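Local coordinates for Red carotenoid protein (RCP) (Nostoc sp., PDB 5FCY), which binds carotenoids such as beta-carotene as a soluble, all-helical relative of the orange carotenoid protein's N-terminal domain and probably serves in cyanobacterial photoprotection, at residues E57-Q62 against R88-L93. Residues are numbered along the deposited sequence; the frame is centred on the assembly and turned at random.
Sequences EGLFNQ and REYGSL
Leu59 pushes its forked end against helix 85-91, each methyl meeting a different surface. CD2 meets Tyr90 obliquely, 4.2 Å from ring atom CD2, and lies 4.1 Å from CD1 of Leu93 in the turn that follows the helix. The other methyl, CD1, packs against CB of Glu89 at 4.0 Å and also lies beside its carboxylate oxygen OE1. With CG anti to the backbone N (chi1 -169°), Leu59 carries this branched tip out to helix 85-91, and the same side chain also touches Phe101 of helix 95-110. Tyr90 suits an amphipathic place: its ring carbons join the apolar patch while its hydroxyl is hydrogen-bonded to Val150 O and Trp102 NE1. About one turn on from the leucine, Gln62 and Glu89 reach out from opposite directions. Gln62 NE2 makes a weak, bent hydrogen bond to Glu89 OE1 (2.9 Å, 129°), the amide and carboxylate planes standing 67° apart. A water between Gln62 OE1 and Glu89 OE2 probably bridges them, though its approach to the amide is doubtfully short. An alanine in place of Glu89 would probably leave Gln62 NE2 without this acceptor and its amide freer to turn. The chemistry implies an apolar seam bordered by a modest polar link, in which a neutral amide meets a carboxylate without forming a salt bridge.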
loop_
_atom_site.group_PDB
_atom_site.type_symbol
_atom_site.label_atom_id
_atom_site.label_comp_id
_atom_site.label_asym_id
_atom_site.label_seq_id
_atom_site.Cartn_x
_atom_site.Cartn_y
_atom_site.Cartn_z
ATOM N N GLU A 57 13.339 -5.974 -1.314
ATOM C CA GLU A 57 13.285 -7.160 -2.162
ATOM C C GLU A 57 13.252 -8.433 -1.330
ATOM O O GLU A 57 12.602 -9.412 -1.715
ATOM C CB GLU A 57 14.482 -7.183 -3.115
ATOM C CG GLU A 57 14.355 -8.190 -4.257
ATOM C CD GLU A 57 13.407 -7.726 -5.354
ATOM O OE1 GLU A 57 13.402 -6.516 -5.673
ATOM O OE2 GLU A 57 12.664 -8.571 -5.898
ATOM N N GLY A 58 13.941 -8.442 -0.191
ATOM C CA GLY A 58 13.912 -9.583 0.700
ATOM C C GLY A 58 12.515 -9.862 1.211
ATOM O O GLY A 58 11.964 -10.943 0.979
ATOM N N LEU A 59 11.930 -8.885 1.908
ATOM C CA LEU A 59 10.563 -9.041 2.398
ATOM C C LEU A 59 9.605 -9.355 1.259
ATOM O O LEU A 59 8.644 -10.110 1.446
ATOM C CB LEU A 59 10.123 -7.773 3.135
ATOM C CG LEU A 59 8.820 -7.845 3.940
ATOM C CD1 LEU A 59 8.952 -8.802 5.117
ATOM C CD2 LEU A 59 8.407 -6.462 4.426
ATOM N N PHE A 60 9.855 -8.798 0.073
ATOM C CA PHE A 60 9.000 -9.069 -1.078
ATOM C C PHE A 60 9.071 -10.535 -1.488
ATOM O O PHE A 60 8.066 -11.119 -1.907
ATOM C CB PHE A 60 9.399 -8.161 -2.240
ATOM C CG PHE A 60 8.786 -8.548 -3.553
ATOM C CD1 PHE A 60 7.443 -8.321 -3.800
ATOM C CD2 PHE A 60 9.556 -9.130 -4.544
ATOM C CE1 PHE A 60 6.877 -8.675 -5.008
ATOM C CE2 PHE A 60 8.998 -9.486 -5.754
ATOM C CZ PHE A 60 7.656 -9.258 -5.986
ATOM N N ASN A 61 10.251 -11.149 -1.379
ATOM C CA ASN A 61 10.380 -12.558 -1.736
ATOM C C ASN A 61 9.583 -13.443 -0.788
ATOM O O ASN A 61 8.903 -14.377 -1.227
ATOM C CB ASN A 61 11.853 -12.965 -1.743
ATOM C CG ASN A 61 12.589 -12.459 -2.965
ATOM O OD1 ASN A 61 12.072 -12.510 -4.082
ATOM N ND2 ASN A 61 13.800 -11.960 -2.759
ATOM N N GLN A 62 9.650 -13.165 0.516
ATOM C CA GLN A 62 8.825 -13.897 1.470
ATOM C C GLN A 62 7.346 -13.812 1.123
ATOM O O GLN A 62 6.571 -14.683 1.533
ATOM C CB GLN A 62 9.050 -13.363 2.887
ATOM C CG GLN A 62 10.487 -13.417 3.361
ATOM C CD GLN A 62 10.615 -13.098 4.837
ATOM O OE1 GLN A 62 9.797 -13.529 5.649
ATOM N NE2 GLN A 62 11.638 -12.332 5.193
ATOM N N ARG A 88 5.654 -7.906 11.851
ATOM C CA ARG A 88 6.737 -7.416 12.697
ATOM C C ARG A 88 7.939 -7.006 11.856
ATOM O O ARG A 88 8.505 -5.924 12.047
ATOM C CB ARG A 88 7.125 -8.481 13.724
ATOM C CG ARG A 88 6.203 -8.532 14.931
ATOM C CD ARG A 88 6.640 -9.586 15.935
ATOM N NE ARG A 88 5.579 -10.561 16.188
ATOM C CZ ARG A 88 5.618 -11.853 15.861
ATOM N NH1 ARG A 88 6.677 -12.389 15.268
ATOM N NH2 ARG A 88 4.580 -12.624 16.146
ATOM N N GLU A 89 8.338 -7.856 10.906
ATOM C CA GLU A 89 9.434 -7.497 10.012
ATOM C C GLU A 89 9.139 -6.190 9.288
ATOM O O GLU A 89 9.978 -5.283 9.255
ATOM C CB GLU A 89 9.688 -8.623 9.010
ATOM C CG GLU A 89 10.431 -9.809 9.600
ATOM C CD GLU A 89 10.690 -10.899 8.583
ATOM O OE1 GLU A 89 10.672 -10.598 7.371
ATOM O OE2 GLU A 89 10.907 -12.058 8.996
ATOM N N TYR A 90 7.948 -6.075 8.700
ATOM C CA TYR A 90 7.547 -4.816 8.086
ATOM C C TYR A 90 7.694 -3.666 9.076
ATOM O O TYR A 90 8.398 -2.685 8.816
ATOM C CB TYR A 90 6.106 -4.917 7.580
ATOM C CG TYR A 90 5.615 -3.679 6.867
ATOM C CD1 TYR A 90 5.210 -2.558 7.578
ATOM C CD2 TYR A 90 5.551 -3.633 5.484
ATOM C CE1 TYR A 90 4.763 -1.429 6.933
ATOM C CE2 TYR A 90 5.103 -2.508 4.830
ATOM C CZ TYR A 90 4.711 -1.409 5.558
ATOM O OH TYR A 90 4.265 -0.285 4.907
ATOM N N GLY A 91 7.040 -3.786 10.233
ATOM C CA GLY A 91 7.029 -2.713 11.212
ATOM C C GLY A 91 8.405 -2.290 11.683
ATOM O O GLY A 91 8.554 -1.182 12.208
ATOM N N SER A 92 9.413 -3.142 11.506
ATOM C CA SER A 92 10.768 -2.850 11.953
ATOM C C SER A 92 11.597 -2.108 10.913
ATOM O O SER A 92 12.759 -1.785 11.186
ATOM C CB SER A 92 11.486 -4.151 12.330
ATOM O OG SER A 92 11.771 -4.920 11.176
ATOM N N LEU A 93 11.044 -1.836 9.737
ATOM C CA LEU A 93 11.777 -1.187 8.662
ATOM C C LEU A 93 11.536 0.317 8.675
ATOM O O LEU A 93 10.643 0.830 9.352
ATOM C CB LEU A 93 11.374 -1.781 7.308
ATOM C CG LEU A 93 11.531 -3.298 7.188
ATOM C CD1 LEU A 93 11.139 -3.769 5.797
ATOM C CD2 LEU A 93 12.955 -3.738 7.530
HETATM O O HOH W 1 10.554 -14.407 7.759
#